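PDB 6TFO: copper-containing nitrite reductase from Hyphomicrobium denitrificans 1NES1, which probably reduces nitrite to nitric oxide with electrons from cytochrome c, using bound copper ions in a multidomain homotrimer. Local coordinates for residues Asp405-Val417 / Val429-Met443. Residues are numbered along the deposited sequence; the frame is centred on the assembly and turned at random.
Sequences DFKLDRGGRYVLV and VGFLNVDGPKNDAIM
Arg410 reaches from the turn before strand 412-417 into the loop 436-442 that leads to Met443, and its side chain meets a series of partners along its length. Its CB lies 3.1 Å from Asp440 OD2; CG and CD then slide along Ile442, whose CG2 is 3.6 Å from CD. NE turns back to Gly411 O, meeting a lone pair in the carbonyl plane, and NH2 bonds the same oxygen from above that plane. At the far end NH1 and NH2 grip Lys438 O end-on, the shorter bond being NH2 to Lys438 O at 3.0 Å. NH1 also forms a salt bridge with Asp440 OD1 (3.1 Å); OD2 lies over one guanidinium face, and the two planes are 67° apart. Arginine suits this place because its flat group of N-H donors serves two carbonyls while pairing with a carboxylate. Asp440 suits its own because the same OD1 accepts Ile442 N in an Asx turn and also Met443 N. With an alanine in place of Arg410, Asp440 would probably lose its cationic mate, and Gly411 O and Lys438 O the guanidinium that bonds both. The loop lies against a neighbouring subunit, whose Tyr238 bonds Lys438 O and whose strand pairs with Met443.

Beyond the turn, strands 412-417 and 430-434 form an antiparallel hairpin of the cupredoxin fold. Leu432, with CG anti to its N (chi1 170°), sends an apolar branch, CD2, to the edge of the Phe406 ring, tying the two sheets together, while Val434 CG2 touches both Leu408 CD1 and the Tyr414 ring edge. On the other face Arg413 lays CD over the Phe431 ring, 3.6 Å from its centroid, and a water bridges Arg413 NH1 and Asn433 ND2. Thus apolar packing joins the sheets, whereas charge and carbonyl bonds centred on one arginine fasten the loop that carries the chain to the subunit interface.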
loop_
_atom_site.group_PDB
_atom_site.type_symbol
_atom_site.label_atom_id
_atom_site.label_comp_id
_atom_site.label_asym_id
_atom_site.label_seq_id
_atom_site.Cartn_x
_atom_site.Cartn_y
_atom_site.Cartn_z
ATOM N N ASP C 405 -3.818 -7.897 53.476
ATOM C CA ASP C 405 -3.334 -7.039 54.583
ATOM C C ASP C 405 -1.856 -7.341 54.824
ATOM O O ASP C 405 -1.375 -8.413 54.423
ATOM C CB ASP C 405 -4.224 -7.164 55.824
ATOM C CG ASP C 405 -4.393 -8.570 56.380
ATOM O OD1 ASP C 405 -3.362 -9.160 56.835
ATOM O OD2 ASP C 405 -5.557 -9.056 56.369
ATOM N N PHE C 406 -1.167 -6.388 55.422
ATOM C CA PHE C 406 0.250 -6.505 55.822
ATOM C C PHE C 406 0.503 -5.447 56.894
ATOM O O PHE C 406 -0.290 -4.475 57.001
ATOM C CB PHE C 406 1.147 -6.366 54.594
ATOM C CG PHE C 406 0.838 -5.149 53.758
ATOM C CD1 PHE C 406 -0.129 -5.199 52.769
ATOM C CD2 PHE C 406 1.496 -3.951 53.986
ATOM C CE1 PHE C 406 -0.426 -4.078 52.017
ATOM C CE2 PHE C 406 1.185 -2.824 53.247
ATOM C CZ PHE C 406 0.227 -2.893 52.261
ATOM N N LYS C 407 1.544 -5.657 57.699
ATOM C CA LYS C 407 2.001 -4.670 58.706
ATOM C C LYS C 407 3.124 -3.877 58.069
ATOM O O LYS C 407 4.042 -4.492 57.486
ATOM C CB LYS C 407 2.487 -5.292 60.023
ATOM C CG LYS C 407 2.462 -4.329 61.206
ATOM C CD LYS C 407 3.302 -4.723 62.383
ATOM C CE LYS C 407 2.972 -3.906 63.613
ATOM N NZ LYS C 407 3.356 -4.605 64.862
ATOM N N LEU C 408 3.015 -2.559 58.174
ATOM C CA LEU C 408 4.095 -1.637 57.785
ATOM C C LEU C 408 5.134 -1.686 58.894
ATOM O O LEU C 408 5.007 -0.936 59.867
ATOM C CB LEU C 408 3.495 -0.248 57.577
ATOM C CG LEU C 408 2.563 -0.155 56.372
ATOM C CD1 LEU C 408 1.913 1.218 56.307
ATOM C CD2 LEU C 408 3.328 -0.476 55.095
ATOM N N ASP C 409 6.092 -2.590 58.752
ATOM C CA ASP C 409 7.189 -2.776 59.731
ATOM C C ASP C 409 8.058 -1.515 59.688
ATOM O O ASP C 409 8.592 -1.139 60.735
ATOM C CB ASP C 409 8.014 -4.040 59.452
ATOM C CG ASP C 409 7.189 -5.223 58.966
ATOM O OD1 ASP C 409 6.911 -5.298 57.744
ATOM O OD2 ASP C 409 6.808 -6.039 59.813
ATOM N N ARG C 410 8.197 -0.894 58.514
ATOM C CA ARG C 410 9.155 0.222 58.316
ATOM C C ARG C 410 8.692 1.125 57.166
ATOM O O ARG C 410 7.724 0.768 56.463
ATOM C CB ARG C 410 10.557 -0.339 58.059
ATOM C CG ARG C 410 10.646 -1.313 56.888
ATOM C CD ARG C 410 11.983 -1.138 56.202
ATOM N NE ARG C 410 12.111 0.226 55.705
ATOM C CZ ARG C 410 13.260 0.851 55.456
ATOM N NH1 ARG C 410 14.427 0.252 55.662
ATOM N NH2 ARG C 410 13.229 2.093 54.995
ATOM N N GLY C 411 9.372 2.254 56.999
ATOM C CA GLY C 411 8.966 3.341 56.095
ATOM C C GLY C 411 9.381 3.062 54.663
ATOM O O GLY C 411 10.163 2.101 54.429
ATOM N N GLY C 412 8.855 3.880 53.750
ATOM C CA GLY C 412 9.181 3.858 52.313
ATOM C C GLY C 412 8.014 4.325 51.452
ATOM O O GLY C 412 6.893 4.535 51.972
ATOM N N ARG C 413 8.271 4.498 50.158
ATOM C CA ARG C 413 7.228 4.551 49.105
ATOM C C ARG C 413 7.005 3.117 48.616
ATOM O O ARG C 413 7.924 2.550 47.996
ATOM C CB ARG C 413 7.661 5.495 47.985
ATOM C CG ARG C 413 6.911 5.279 46.677
ATOM C CD ARG C 413 7.217 6.359 45.670
ATOM N NE ARG C 413 6.400 7.516 45.989
ATOM C CZ ARG C 413 6.851 8.752 46.127
ATOM N NH1 ARG C 413 5.999 9.724 46.418
ATOM N NH2 ARG C 413 8.139 9.016 45.959
ATOM N N TYR C 414 5.867 2.518 48.960
ATOM C CA TYR C 414 5.516 1.146 48.527
ATOM C C TYR C 414 4.692 1.285 47.245
ATOM O O TYR C 414 3.841 2.203 47.152
ATOM C CB TYR C 414 4.829 0.400 49.671
ATOM C CG TYR C 414 5.708 0.154 50.877
ATOM C CD1 TYR C 414 6.542 -0.958 50.950
ATOM C CD2 TYR C 414 5.694 1.023 51.961
ATOM C CE1 TYR C 414 7.335 -1.194 52.065
ATOM C CE2 TYR C 414 6.473 0.795 53.084
ATOM C CZ TYR C 414 7.291 -0.324 53.142
ATOM O OH TYR C 414 8.063 -0.568 54.246
ATOM N N VAL C 415 4.961 0.435 46.256
ATOM C CA VAL C 415 4.418 0.641 44.887
ATOM C C VAL C 415 3.478 -0.499 44.524
ATOM O O VAL C 415 3.967 -1.620 44.381
ATOM C CB VAL C 415 5.543 0.785 43.853
ATOM C CG1 VAL C 415 4.981 0.993 42.459
ATOM C CG2 VAL C 415 6.479 1.926 44.217
ATOM N N LEU C 416 2.200 -0.167 44.318
ATOM C CA LEU C 416 1.154 -1.082 43.798
ATOM C C LEU C 416 1.354 -1.272 42.289
ATOM O O LEU C 416 1.427 -0.257 41.577
ATOM C CB LEU C 416 -0.226 -0.467 44.057
ATOM C CG LEU C 416 -0.756 -0.494 45.492
ATOM C CD1 LEU C 416 0.050 0.431 46.402
ATOM C CD2 LEU C 416 -2.226 -0.091 45.502
ATOM N N VAL C 417 1.409 -2.519 41.817
ATOM C CA VAL C 417 1.585 -2.867 40.376
ATOM C C VAL C 417 0.724 -4.080 40.028
ATOM O O VAL C 417 0.414 -4.893 40.934
ATOM C CB VAL C 417 3.057 -3.156 40.018
ATOM C CG1 VAL C 417 3.964 -1.982 40.371
ATOM C CG2 VAL C 417 3.569 -4.448 40.647
ATOM N N VAL C 429 0.316 2.051 37.856
ATOM C CA VAL C 429 1.255 2.136 39.011
ATOM C C VAL C 429 0.601 3.037 40.071
ATOM O O VAL C 429 -0.123 3.980 39.687
ATOM C CB VAL C 429 2.632 2.637 38.547
ATOM C CG1 VAL C 429 2.553 4.071 38.064
ATOM C CG2 VAL C 429 3.694 2.515 39.618
ATOM N N GLY C 430 0.767 2.689 41.350
ATOM C CA GLY C 430 0.261 3.461 42.502
ATOM C C GLY C 430 1.310 3.531 43.596
ATOM O O GLY C 430 2.198 2.633 43.665
ATOM N N PHE C 431 1.214 4.561 44.430
ATOM C CA PHE C 431 2.115 4.780 45.587
ATOM C C PHE C 431 1.345 4.655 46.911
ATOM O O PHE C 431 0.216 5.197 47.066
ATOM C CB PHE C 431 2.802 6.127 45.441
ATOM C CG PHE C 431 3.735 6.225 44.269
ATOM C CD1 PHE C 431 4.383 5.098 43.782
ATOM C CD2 PHE C 431 3.995 7.452 43.675
ATOM C CE1 PHE C 431 5.261 5.193 42.713
ATOM C CE2 PHE C 431 4.878 7.548 42.613
ATOM C CZ PHE C 431 5.511 6.423 42.133
ATOM N N LEU C 432 1.941 3.900 47.831
ATOM C CA LEU C 432 1.626 3.899 49.281
ATOM C C LEU C 432 2.801 4.575 49.986
ATOM O O LEU C 432 3.897 3.936 50.069
ATOM C CB LEU C 432 1.429 2.459 49.761
ATOM C CG LEU C 432 1.342 2.259 51.273
ATOM C CD1 LEU C 432 0.289 3.165 51.898
ATOM C CD2 LEU C 432 1.029 0.811 51.580
ATOM N N ASN C 433 2.585 5.823 50.416
ATOM C CA ASN C 433 3.618 6.691 51.025
ATOM C C ASN C 433 3.580 6.491 52.546
ATOM O O ASN C 433 2.483 6.621 53.140
ATOM C CB ASN C 433 3.419 8.143 50.598
ATOM C CG ASN C 433 3.515 8.311 49.095
ATOM O OD1 ASN C 433 4.485 7.883 48.481
ATOM N ND2 ASN C 433 2.516 8.930 48.489
ATOM N N VAL C 434 4.728 6.141 53.132
ATOM C CA VAL C 434 4.894 5.796 54.571
ATOM C C VAL C 434 6.216 6.414 55.049
ATOM O O VAL C 434 7.278 5.814 54.768
ATOM C CB VAL C 434 4.893 4.269 54.769
ATOM C CG1 VAL C 434 4.895 3.887 56.243
ATOM C CG2 VAL C 434 3.730 3.595 54.060
ATOM N N ASP C 435 6.186 7.568 55.733
ATOM C CA ASP C 435 7.445 8.238 56.175
ATOM C C ASP C 435 8.047 7.453 57.358
ATOM O O ASP C 435 7.307 6.864 58.202
ATOM C CB ASP C 435 7.298 9.746 56.405
ATOM C CG ASP C 435 6.403 10.117 57.564
ATOM O OD1 ASP C 435 5.440 9.369 57.817
ATOM O OD2 ASP C 435 6.680 11.145 58.201
ATOM N N GLY C 436 9.380 7.415 57.377
ATOM C CA GLY C 436 10.226 6.652 58.319
ATOM C C GLY C 436 11.673 6.705 57.847
ATOM O O GLY C 436 11.926 7.129 56.728
ATOM N N PRO C 437 12.677 6.302 58.652
ATOM C CA PRO C 437 14.077 6.479 58.247
ATOM C C PRO C 437 14.409 5.666 56.981
ATOM O O PRO C 437 13.708 4.693 56.722
ATOM C CB PRO C 437 14.871 5.998 59.476
ATOM C CG PRO C 437 13.915 5.064 60.210
ATOM C CD PRO C 437 12.529 5.631 59.954
ATOM N N LYS C 438 15.428 6.082 56.215
ATOM C CA LYS C 438 15.907 5.320 55.021
ATOM C C LYS C 438 16.479 3.972 55.483
ATOM O O LYS C 438 16.100 2.938 54.904
ATOM C CB LYS C 438 16.971 6.068 54.205
ATOM C CG LYS C 438 17.417 5.324 52.945
ATOM C CD LYS C 438 18.761 5.736 52.389
ATOM C CE LYS C 438 18.729 7.087 51.705
ATOM N NZ LYS C 438 18.093 7.016 50.367
ATOM N N ASN C 439 17.342 4.000 56.506
ATOM C CA ASN C 439 18.076 2.826 57.048
ATOM C C ASN C 439 17.558 2.479 58.454
ATOM O O ASN C 439 17.570 3.375 59.334
ATOM C CB ASN C 439 19.582 3.088 57.069
ATOM C CG ASN C 439 20.189 3.211 55.686
ATOM O OD1 ASN C 439 19.714 2.615 54.721
ATOM N ND2 ASN C 439 21.261 3.976 55.596
ATOM N N ASP C 440 17.087 1.239 58.631
ATOM C CA ASP C 440 16.803 0.593 59.944
ATOM C C ASP C 440 17.330 -0.852 59.887
ATOM O O ASP C 440 18.012 -1.198 58.911
ATOM C CB ASP C 440 15.322 0.727 60.346
ATOM C CG ASP C 440 14.288 0.064 59.437
ATOM O OD1 ASP C 440 14.658 -0.817 58.612
ATOM O OD2 ASP C 440 13.099 0.445 59.569
ATOM N N ALA C 441 17.036 -1.658 60.909
ATOM C CA ALA C 441 17.529 -3.047 61.066
ATOM C C ALA C 441 16.897 -3.983 60.021
ATOM O O ALA C 441 17.511 -5.042 59.776
ATOM C CB ALA C 441 17.249 -3.531 62.469
ATOM N N ILE C 442 15.739 -3.618 59.440
ATOM C CA ILE C 442 14.933 -4.463 58.493
ATOM C C ILE C 442 15.500 -4.325 57.071
ATOM O O ILE C 442 15.519 -5.358 56.352
ATOM C CB ILE C 442 13.426 -4.112 58.565
ATOM C CG1 ILE C 442 12.794 -4.721 59.816
ATOM C CG2 ILE C 442 12.671 -4.526 57.306
ATOM C CD1 ILE C 442 11.348 -4.318 60.032
ATOM N N MET C 443 15.935 -3.120 56.679
ATOM C CA MET C 443 16.646 -2.884 55.392
ATOM C C MET C 443 17.494 -1.610 55.493
ATOM O O MET C 443 16.941 -0.571 55.912
ATOM C CB MET C 443 15.650 -2.738 54.237
ATOM C CG MET C 443 16.313 -2.683 52.878
ATOM S SD MET C 443 15.072 -2.711 51.572
ATOM C CE MET C 443 14.611 -4.446 51.589
HETATM O O HOH W 1 2.786 9.930 46.053
#